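Side-chain contacts in ActII protein (Streptomyces coelicolor, PDB 2OPT), which probably represses transcription as a dimeric TetR-family DNA-binding regulator and binds actinorhodin or its biosynthetic precursor (S)-DNPA: residues D95-A100 / E145-S150; S85-F90 / R199-G204; D20-D25 / M29-Q34. One frame throughout, in Å; residues are numbered along the deposited sequence. Where two conformers were deposited one is given.

Contact 1. Residues D95-A100 / E145-S150; sequences DLARIA and EALEQS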
loop_
_atom_site.group_PDB
_atom_site.type_symbol
_atom_site.label_atom_id
_atom_site.label_comp_id
_atom_site.label_asym_id
_atom_site.label_seq_id
_atom_site.Cartn_x
_atom_site.Cartn_y
_atom_site.Cartn_z
ATOM N N ASP A 95 13.581 5.943 4.695
ATOM C CA ASP A 95 12.794 5.289 5.733
ATOM C C ASP A 95 11.501 6.049 6.007
ATOM O O ASP A 95 10.776 5.739 6.953
ATOM C CB ASP A 95 13.610 5.157 7.021
ATOM C CG ASP A 95 14.303 3.813 7.137
ATOM O OD1 ASP A 95 14.020 2.925 6.307
ATOM O OD2 ASP A 95 15.129 3.647 8.058
ATOM N N LEU A 96 11.218 7.045 5.175
ATOM C CA LEU A 96 10.167 8.013 5.468
ATOM C C LEU A 96 8.787 7.433 5.181
ATOM O O LEU A 96 7.829 7.698 5.906
ATOM C CB LEU A 96 10.378 9.295 4.659
ATOM C CG LEU A 96 9.364 10.416 4.888
ATOM C CD1 LEU A 96 9.417 10.904 6.328
ATOM C CD2 LEU A 96 9.604 11.565 3.920
ATOM N N ALA A 97 8.693 6.642 4.118
ATOM C CA ALA A 97 7.461 5.928 3.799
ATOM C C ALA A 97 7.090 4.948 4.907
ATOM O O ALA A 97 5.917 4.626 5.097
ATOM C CB ALA A 97 7.596 5.204 2.470
ATOM N N ARG A 98 8.097 4.477 5.636
ATOM C CA ARG A 98 7.873 3.572 6.765
ATOM C C ARG A 98 7.158 4.335 7.859
ATOM O O ARG A 98 6.295 3.820 8.529
ATOM C CB ARG A 98 9.199 3.033 7.308
ATOM C CG ARG A 98 9.633 1.681 6.814
ATOM C CD ARG A 98 10.952 1.252 7.503
ATOM N NE ARG A 98 10.733 0.827 8.899
ATOM C CZ ARG A 98 11.679 0.448 9.760
ATOM N NH1 ARG A 98 12.959 0.416 9.412
ATOM N NH2 ARG A 98 11.343 0.083 10.987
ATOM N N ILE A 99 7.533 5.583 8.060
ATOM C CA ILE A 99 6.874 6.391 9.083
ATOM C C ILE A 99 5.495 6.787 8.614
ATOM O O ILE A 99 4.541 6.784 9.388
ATOM C CB ILE A 99 7.714 7.677 9.309
ATOM C CG1 ILE A 99 9.090 7.336 9.883
ATOM C CG2 ILE A 99 6.988 8.700 10.148
ATOM C CD1 ILE A 99 10.046 8.526 9.826
ATOM N N ALA A 100 5.410 7.175 7.334
ATOM C CA ALA A 100 4.184 7.686 6.726
ATOM C C ALA A 100 3.059 6.692 6.651
ATOM O O ALA A 100 1.909 7.077 6.696
ATOM C CB ALA A 100 4.468 8.194 5.335
ATOM N N GLU A 145 4.363 2.532 -3.576
ATOM C CA GLU A 145 5.452 2.496 -4.564
ATOM C C GLU A 145 6.785 2.908 -3.937
ATOM O O GLU A 145 7.789 2.253 -4.128
ATOM C CB GLU A 145 5.150 3.387 -5.759
ATOM C CG GLU A 145 4.108 2.834 -6.737
ATOM C CD GLU A 145 4.543 1.523 -7.411
ATOM O OE1 GLU A 145 5.738 1.400 -7.769
ATOM O OE2 GLU A 145 3.697 0.615 -7.576
ATOM N N ALA A 146 6.778 4.001 -3.189
ATOM C CA ALA A 146 7.991 4.495 -2.551
ATOM C C ALA A 146 8.565 3.466 -1.629
ATOM O O ALA A 146 9.768 3.226 -1.660
ATOM C CB ALA A 146 7.701 5.790 -1.770
ATOM N N LEU A 147 7.709 2.842 -0.817
ATOM C CA LEU A 147 8.173 1.920 0.195
ATOM C C LEU A 147 8.948 0.835 -0.516
ATOM O O LEU A 147 9.972 0.365 -0.034
ATOM C CB LEU A 147 6.989 1.357 0.982
ATOM C CG LEU A 147 7.142 0.478 2.217
ATOM C CD1 LEU A 147 8.184 1.013 3.184
ATOM C CD2 LEU A 147 5.776 0.368 2.908
ATOM N N GLU A 148 8.488 0.497 -1.710
ATOM C CA GLU A 148 9.081 -0.571 -2.467
ATOM C C GLU A 148 10.234 -0.156 -3.399
ATOM O O GLU A 148 11.081 -0.975 -3.699
ATOM C CB GLU A 148 7.985 -1.311 -3.213
ATOM C CG GLU A 148 7.986 -1.150 -4.701
ATOM C CD GLU A 148 7.635 -2.449 -5.334
ATOM O OE1 GLU A 148 6.423 -2.778 -5.331
ATOM O OE2 GLU A 148 8.566 -3.169 -5.781
ATOM N N GLN A 149 10.270 1.095 -3.865
ATOM C CA GLN A 149 11.462 1.573 -4.578
ATOM C C GLN A 149 12.665 1.489 -3.630
ATOM O O GLN A 149 13.800 1.169 -4.060
ATOM C CB GLN A 149 11.279 2.996 -5.173
ATOM C CG GLN A 149 12.607 3.655 -5.739
ATOM C CD GLN A 149 12.407 4.558 -6.973
ATOM O OE1 GLN A 149 13.378 4.979 -7.622
ATOM N NE2 GLN A 149 11.161 4.868 -7.282
ATOM N N SER A 150 12.388 1.740 -2.344
ATOM C CA SER A 150 13.361 1.619 -1.260
ATOM C C SER A 150 13.604 0.176 -0.803
ATOM O O SER A 150 14.718 -0.161 -0.408
ATOM C CB SER A 150 12.948 2.480 -0.069
ATOM O OG SER A 150 13.121 3.854 -0.372
HETATM O O HOH W 1 14.194 4.534 2.344
#
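The methyl group of Ala-97 faces the backbone of Leu-147, and this small residue brings the two backbones near each other at this point. Ala-97 CB lies 4.0 Å from Leu-147 CA. The methyl of Ala-146 is a little farther off, at 4.3 Å between its CB and that of Ala-97. The CA atoms of Ala-97 and Leu-147 are 5.4 Å apart, the nearest backbone approach of the two segments, although the local axes pass 9.0 Å from each other.

A second apolar touch lies to one side, where Leu-147 and Arg-98 cross at a slant. Leu-147 carries its CG anti to the backbone N (chi1 -173°), which sends CD1 across to the aliphatic part of Arg-98, 4.0 Å from Arg-98 CG. Only the methylene stem of the arginine takes part; the chain bends at chi3 and carries the guanidinium away from Leu-147, toward a long, weak ion pair with Asp-25.

Helix 96-100 belongs to the C-terminal domain of this TetR-type fold and faces the DNA-binding part, touching Leu-19 and Leu-24, while it runs roughly antiparallel to the end of helix 128-150, with 145° between the segment axes. Phe-90 of helix 75-92 packs on Ala-146 and Ala-100, while Ile-99 and Leu-96 turn to helix 50-61.

The polar link is indirect. No hydrogen bond joins the segments, but one water accepts from Asp-95 N at 2.8 Å and also pairs with Ser-150 OG at 3.0 Å, a bridge made less certain by the poor order of the serine.

Contact 2. Residues S85-F90 / R199-G204; sequences SLRRMF and RRFELG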
loop_
_atom_site.group_PDB
_atom_site.type_symbol
_atom_site.label_atom_id
_atom_site.label_comp_id
_atom_site.label_asym_id
_atom_site.label_seq_id
_atom_site.Cartn_x
_atom_site.Cartn_y
_atom_site.Cartn_z
ATOM N N SER A 85 5.673 14.946 -7.021
ATOM C CA SER A 85 6.268 15.712 -5.903
ATOM C C SER A 85 6.325 14.939 -4.582
ATOM O O SER A 85 7.321 14.956 -3.850
ATOM C CB SER A 85 5.478 17.024 -5.694
ATOM O OG SER A 85 6.216 17.976 -4.917
ATOM N N LEU A 86 5.249 14.244 -4.268
ATOM C CA LEU A 86 5.236 13.379 -3.142
ATOM C C LEU A 86 6.248 12.255 -3.267
ATOM O O LEU A 86 6.951 11.928 -2.305
ATOM C CB LEU A 86 3.839 12.741 -3.045
ATOM C CG LEU A 86 3.590 11.978 -1.756
ATOM C CD1 LEU A 86 3.773 12.788 -0.440
ATOM C CD2 LEU A 86 2.177 11.411 -1.812
ATOM N N ARG A 87 6.359 11.679 -4.460
ATOM C CA ARG A 87 7.299 10.605 -4.693
ATOM C C ARG A 87 8.711 11.089 -4.495
ATOM O O ARG A 87 9.541 10.401 -3.927
ATOM C CB ARG A 87 7.111 10.037 -6.124
ATOM C CG ARG A 87 8.133 8.958 -6.497
ATOM C CD ARG A 87 8.139 8.618 -8.021
ATOM N NE ARG A 87 8.923 7.402 -8.339
ATOM C CZ ARG A 87 9.551 7.222 -9.482
ATOM N NH1 ARG A 87 9.512 8.153 -10.429
ATOM N NH2 ARG A 87 10.234 6.123 -9.675
ATOM N N ARG A 88 8.984 12.295 -4.985
ATOM C CA ARG A 88 10.297 12.938 -4.893
ATOM C C ARG A 88 10.723 13.014 -3.430
ATOM O O ARG A 88 11.854 12.696 -3.065
ATOM C CB ARG A 88 10.148 14.335 -5.492
ATOM C CG ARG A 88 11.417 15.176 -5.696
ATOM C CD ARG A 88 11.053 16.353 -6.568
ATOM N NE ARG A 88 10.676 15.890 -7.889
ATOM C CZ ARG A 88 9.593 16.273 -8.555
ATOM N NH1 ARG A 88 9.357 15.746 -9.757
ATOM N NH2 ARG A 88 8.800 17.219 -8.057
ATOM N N MET A 89 9.772 13.429 -2.586
ATOM C CA MET A 89 10.014 13.662 -1.158
ATOM C C MET A 89 10.434 12.372 -0.478
ATOM O O MET A 89 11.416 12.335 0.199
ATOM C CB MET A 89 8.740 14.226 -0.499
ATOM C CG MET A 89 8.850 14.408 1.019
ATOM S SD MET A 89 7.233 14.440 1.809
ATOM C CE MET A 89 6.704 12.726 1.737
ATOM N N PHE A 90 9.646 11.306 -0.662
ATOM C CA PHE A 90 9.993 9.951 -0.173
ATOM C C PHE A 90 11.380 9.486 -0.641
ATOM O O PHE A 90 12.165 8.987 0.150
ATOM C CB PHE A 90 8.948 8.961 -0.636
ATOM C CG PHE A 90 7.644 9.053 0.154
ATOM C CD1 PHE A 90 7.662 9.043 1.538
ATOM C CD2 PHE A 90 6.423 9.165 -0.494
ATOM C CE1 PHE A 90 6.441 9.120 2.277
ATOM C CE2 PHE A 90 5.225 9.252 0.235
ATOM C CZ PHE A 90 5.253 9.237 1.601
ATOM N N ARG A 199 8.608 3.413 -14.595
ATOM C CA ARG A 199 7.628 2.908 -15.495
ATOM C C ARG A 199 6.413 2.502 -14.696
ATOM O O ARG A 199 5.343 2.925 -15.052
ATOM C CB ARG A 199 8.190 1.734 -16.311
ATOM C CG ARG A 199 7.250 1.189 -17.419
ATOM C CD ARG A 199 6.735 2.289 -18.364
ATOM N NE ARG A 199 5.822 1.690 -19.343
ATOM C CZ ARG A 199 4.827 2.313 -19.979
ATOM N NH1 ARG A 199 4.573 3.603 -19.769
ATOM N NH2 ARG A 199 4.082 1.624 -20.840
ATOM N N ARG A 200 6.579 1.727 -13.613
ATOM C CA ARG A 200 5.442 1.312 -12.752
ATOM C C ARG A 200 4.752 2.546 -12.217
ATOM O O ARG A 200 3.577 2.715 -12.353
ATOM C CB ARG A 200 5.919 0.546 -11.515
ATOM C CG ARG A 200 6.517 -0.815 -11.721
ATOM C CD ARG A 200 7.298 -1.279 -10.443
ATOM N NE ARG A 200 6.426 -1.409 -9.280
ATOM C CZ ARG A 200 5.573 -2.422 -9.097
ATOM N NH1 ARG A 200 5.495 -3.393 -10.008
ATOM N NH2 ARG A 200 4.788 -2.462 -8.017
ATOM N N PHE A 201 5.512 3.464 -11.655
ATOM C CA PHE A 201 4.908 4.696 -11.167
ATOM C C PHE A 201 4.041 5.426 -12.218
ATOM O O PHE A 201 2.930 5.845 -11.927
ATOM C CB PHE A 201 5.956 5.661 -10.638
ATOM C CG PHE A 201 5.364 6.777 -9.831
ATOM C CD1 PHE A 201 4.892 6.551 -8.566
ATOM C CD2 PHE A 201 5.256 8.053 -10.380
ATOM C CE1 PHE A 201 4.312 7.573 -7.838
ATOM C CE2 PHE A 201 4.687 9.103 -9.656
ATOM C CZ PHE A 201 4.236 8.871 -8.393
ATOM N N GLU A 202 4.550 5.599 -13.435
ATOM C CA GLU A 202 3.774 6.359 -14.402
ATOM C C GLU A 202 2.538 5.595 -14.879
ATOM O O GLU A 202 1.441 6.176 -14.949
ATOM C CB GLU A 202 4.645 6.894 -15.550
ATOM C CG GLU A 202 5.665 8.003 -15.129
ATOM C CD GLU A 202 5.085 9.318 -14.542
ATOM O OE1 GLU A 202 4.045 9.874 -15.001
ATOM O OE2 GLU A 202 5.745 9.828 -13.614
ATOM N N LEU A 203 2.676 4.281 -15.103
ATOM C CA LEU A 203 1.528 3.460 -15.443
ATOM C C LEU A 203 0.453 3.544 -14.372
ATOM O O LEU A 203 -0.714 3.745 -14.701
ATOM C CB LEU A 203 1.921 1.971 -15.600
ATOM C CG LEU A 203 2.380 1.511 -16.953
ATOM C CD1 LEU A 203 2.901 0.048 -16.933
ATOM C CD2 LEU A 203 1.197 1.654 -17.933
ATOM N N GLY A 204 0.806 3.353 -13.105
ATOM C CA GLY A 204 -0.227 3.388 -12.035
ATOM C C GLY A 204 -0.855 4.775 -11.929
ATOM O O GLY A 204 -2.030 4.916 -11.669
#
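Arg-87 lays its side chain over one face of the Phe-201 ring, and almost the whole contact is this one pair. Its CD sits 3.6 Å from the Phe-201 ring centroid, only 5° off the ring normal, a well-centred CH-pi contact. Arg-87 CB covers the far rim, 3.8 Å from Phe-201 CZ, while farther out Arg-87 NE stands 3.9 Å from Phe-201 CG. The guanidinium is turned nearly parallel to the ring, 13° between planes, yet it has slid past it: Phe-201 CB, not the ring centre, lies over its middle.

The two chains run past each other in opposite directions. Arg-87 can reach so far because CG is anti to the backbone N (chi1 176°) and the chain stays extended as far as NE. Beyond the ring its NH2 makes a salt bridge with Asp-198, which fixes the charged end close to the start of helix 197-219.

This is the all-helical C-terminal domain, which in TetR-family proteins holds the ligand pocket and the dimer interface. Phe-201 also meets Phe-141 and Val-142, so helix 128-150 joins helices 75-92 and 197-219 around this ring, with the second subunit packed against Arg-199, Arg-200 and Leu-203.

Contact 3. Residues D20-D25 / M29-Q34; sequences DAEGLD and MRRLAQ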
loop_
_atom_site.group_PDB
_atom_site.type_symbol
_atom_site.label_atom_id
_atom_site.label_comp_id
_atom_site.label_asym_id
_atom_site.label_seq_id
_atom_site.Cartn_x
_atom_site.Cartn_y
_atom_site.Cartn_z
ATOM N N ASP A 20 17.854 10.627 7.749
ATOM C CA ASP A 20 18.339 10.680 6.360
ATOM C C ASP A 20 19.658 9.910 6.215
ATOM O O ASP A 20 19.896 9.243 5.194
ATOM C CB ASP A 20 18.497 12.144 5.913
ATOM C CG ASP A 20 17.130 12.815 5.546
ATOM O OD1 ASP A 20 16.130 12.108 5.427
ATOM O OD2 ASP A 20 17.067 14.046 5.369
ATOM N N ALA A 21 20.512 10.009 7.232
ATOM C CA ALA A 21 21.874 9.469 7.116
ATOM C C ALA A 21 21.950 8.053 7.643
ATOM O O ALA A 21 22.834 7.303 7.236
ATOM C CB ALA A 21 22.897 10.371 7.861
ATOM N N GLU A 22 21.058 7.693 8.569
ATOM C CA GLU A 22 21.254 6.463 9.308
ATOM C C GLU A 22 19.993 5.583 9.448
ATOM O O GLU A 22 20.064 4.425 9.892
ATOM C CB GLU A 22 21.875 6.773 10.678
ATOM C CG GLU A 22 23.279 7.378 10.602
ATOM C CD GLU A 22 23.792 7.738 11.970
ATOM O OE1 GLU A 22 23.517 6.979 12.912
ATOM O OE2 GLU A 22 24.439 8.788 12.114
ATOM N N GLY A 23 18.862 6.102 9.032
ATOM C CA GLY A 23 17.681 5.271 8.983
ATOM C C GLY A 23 16.923 5.339 10.285
ATOM O O GLY A 23 17.425 5.837 11.287
ATOM N N LEU A 24 15.703 4.859 10.242
ATOM C CA LEU A 24 14.779 4.944 11.334
ATOM C C LEU A 24 15.234 4.251 12.625
ATOM O O LEU A 24 14.829 4.655 13.726
ATOM C CB LEU A 24 13.430 4.350 10.873
ATOM C CG LEU A 24 12.194 4.442 11.772
ATOM C CD1 LEU A 24 11.825 5.856 12.203
ATOM C CD2 LEU A 24 11.041 3.813 11.078
ATOM N N ASP A 25 16.018 3.183 12.533
ATOM C CA ASP A 25 16.303 2.460 13.780
ATOM C C ASP A 25 17.346 3.209 14.620
ATOM O O ASP A 25 17.302 3.172 15.846
ATOM C CB ASP A 25 16.675 0.995 13.534
ATOM C CG ASP A 25 15.500 0.156 13.018
ATOM O OD1 ASP A 25 14.319 0.495 13.216
ATOM O OD2 ASP A 25 15.763 -0.876 12.385
ATOM N N MET A 29 15.365 8.439 21.031
ATOM C CA MET A 29 15.365 9.734 21.793
ATOM C C MET A 29 16.740 10.018 22.421
ATOM O O MET A 29 17.227 11.172 22.465
ATOM C CB MET A 29 14.257 9.703 22.856
ATOM C CG MET A 29 12.862 9.687 22.226
ATOM S SD MET A 29 12.634 10.807 20.803
ATOM C CE MET A 29 12.252 12.342 21.637
ATOM N N ARG A 30 17.387 8.958 22.854
ATOM C CA ARG A 30 18.713 9.088 23.419
ATOM C C ARG A 30 19.733 9.602 22.402
ATOM O O ARG A 30 20.534 10.491 22.732
ATOM C CB ARG A 30 19.156 7.767 24.026
ATOM C CG ARG A 30 20.376 7.874 24.886
ATOM C CD ARG A 30 20.529 6.602 25.716
ATOM N NE ARG A 30 19.482 6.501 26.748
ATOM C CZ ARG A 30 19.552 7.062 27.952
ATOM N NH1 ARG A 30 18.541 6.902 28.809
ATOM N NH2 ARG A 30 20.628 7.779 28.297
ATOM N N ARG A 31 19.702 9.055 21.185
ATOM C CA ARG A 31 20.612 9.485 20.135
ATOM C C ARG A 31 20.334 10.943 19.817
ATOM O O ARG A 31 21.252 11.745 19.604
ATOM C CB ARG A 31 20.395 8.642 18.875
ATOM C CG ARG A 31 21.169 9.179 17.612
ATOM C CD ARG A 31 22.663 9.331 17.868
ATOM N NE ARG A 31 23.377 9.985 16.766
ATOM C CZ ARG A 31 23.623 9.397 15.606
ATOM N NH1 ARG A 31 23.189 8.137 15.373
ATOM N NH2 ARG A 31 24.284 10.069 14.682
ATOM N N LEU A 32 19.046 11.288 19.792
ATOM C CA LEU A 32 18.611 12.627 19.452
ATOM C C LEU A 32 19.080 13.612 20.508
ATOM O O LEU A 32 19.657 14.662 20.184
ATOM C CB LEU A 32 17.070 12.658 19.229
ATOM C CG LEU A 32 16.421 13.987 18.826
ATOM C CD1 LEU A 32 17.121 14.719 17.593
ATOM C CD2 LEU A 32 14.953 13.804 18.608
ATOM N N ALA A 33 18.939 13.247 21.779
ATOM C CA ALA A 33 19.420 14.120 22.847
ATOM C C ALA A 33 20.937 14.296 22.798
ATOM O O ALA A 33 21.464 15.396 23.035
ATOM C CB ALA A 33 18.984 13.585 24.182
ATOM N N GLN A 34 21.651 13.211 22.520
ATOM C CA GLN A 34 23.098 13.236 22.328
ATOM C C GLN A 34 23.494 14.204 21.216
ATOM O O GLN A 34 24.385 15.047 21.374
ATOM C CB GLN A 34 23.531 11.835 21.955
ATOM C CG GLN A 34 24.991 11.725 21.543
ATOM C CD GLN A 34 25.429 10.285 21.180
ATOM O OE1 GLN A 34 25.707 9.482 22.070
ATOM N NE2 GLN A 34 25.565 9.995 19.885
#
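Arg-31 starts with CG anti to its own N (chi1 171°) and then bends at chi2 (55°), which turns its guanidinium toward Glu-22, whose CG sits beside the backbone N and whose chain is extended beyond it. The two side chains cross at about a right angle, and the charged groups meet end-on. NH1 of Arg-31 gives a hydrogen bond of 2.7 Å to Glu-22 OE1, and NH2 of Arg-31 gives one of 2.9 Å to Glu-22 OE2. Both are nearly straight, and both oxygens are met on their syn side. They lie close to the guanidinium plane, although the carboxylate itself is twisted 32° against it, so the paired bonds form a slightly skewed bidentate salt bridge.

This bridge ties the end of helix 8-22 to helix 29-36, the first helix of the predicted helix-turn-helix that TetR-family proteins use to bind DNA. Between them the chain turns at Gly-23, whose positive phi lets it leave the helix. Near the surface, the arginine has a second acidic mate: its NE pairs with Glu-35, one turn farther along its own helix, so two carboxylates share the guanidinium and would probably hold its rotation. At Glu-22 a glutamine, lacking the charge and one acceptor oxygen, would probably leave one arginine nitrogen without its mate and the guanidinium freer to turn. Elsewhere on helix 29-36, Leu-32 packs against Ile-11, Thr-14 and Ala-15 of helix 8-22.

Contacts 1 and 2 lie near the centre of the folded subunit, both partly buried and in the C-terminal domain, whereas contact 3 is at the surface of the DNA-binding part. No helix is shared by two contacts, although helices 75-92 (contact 2) and 96-100 (contact 1) follow each other in the chain. Salt bridges from Arg-200 to Glu-145 and Glu-148 link the first two, whose centres are about 11 Å apart. The chemistry follows the place: methyl groups against backbone in contact 1, an arginine stem over an aromatic face in contact 2, charge against charge in contact 3. Contact 1 borders contact 3 through a probable hydrogen bond between Asp-95 OD2 and Leu-24 N; contacts 2 and 3 do not touch.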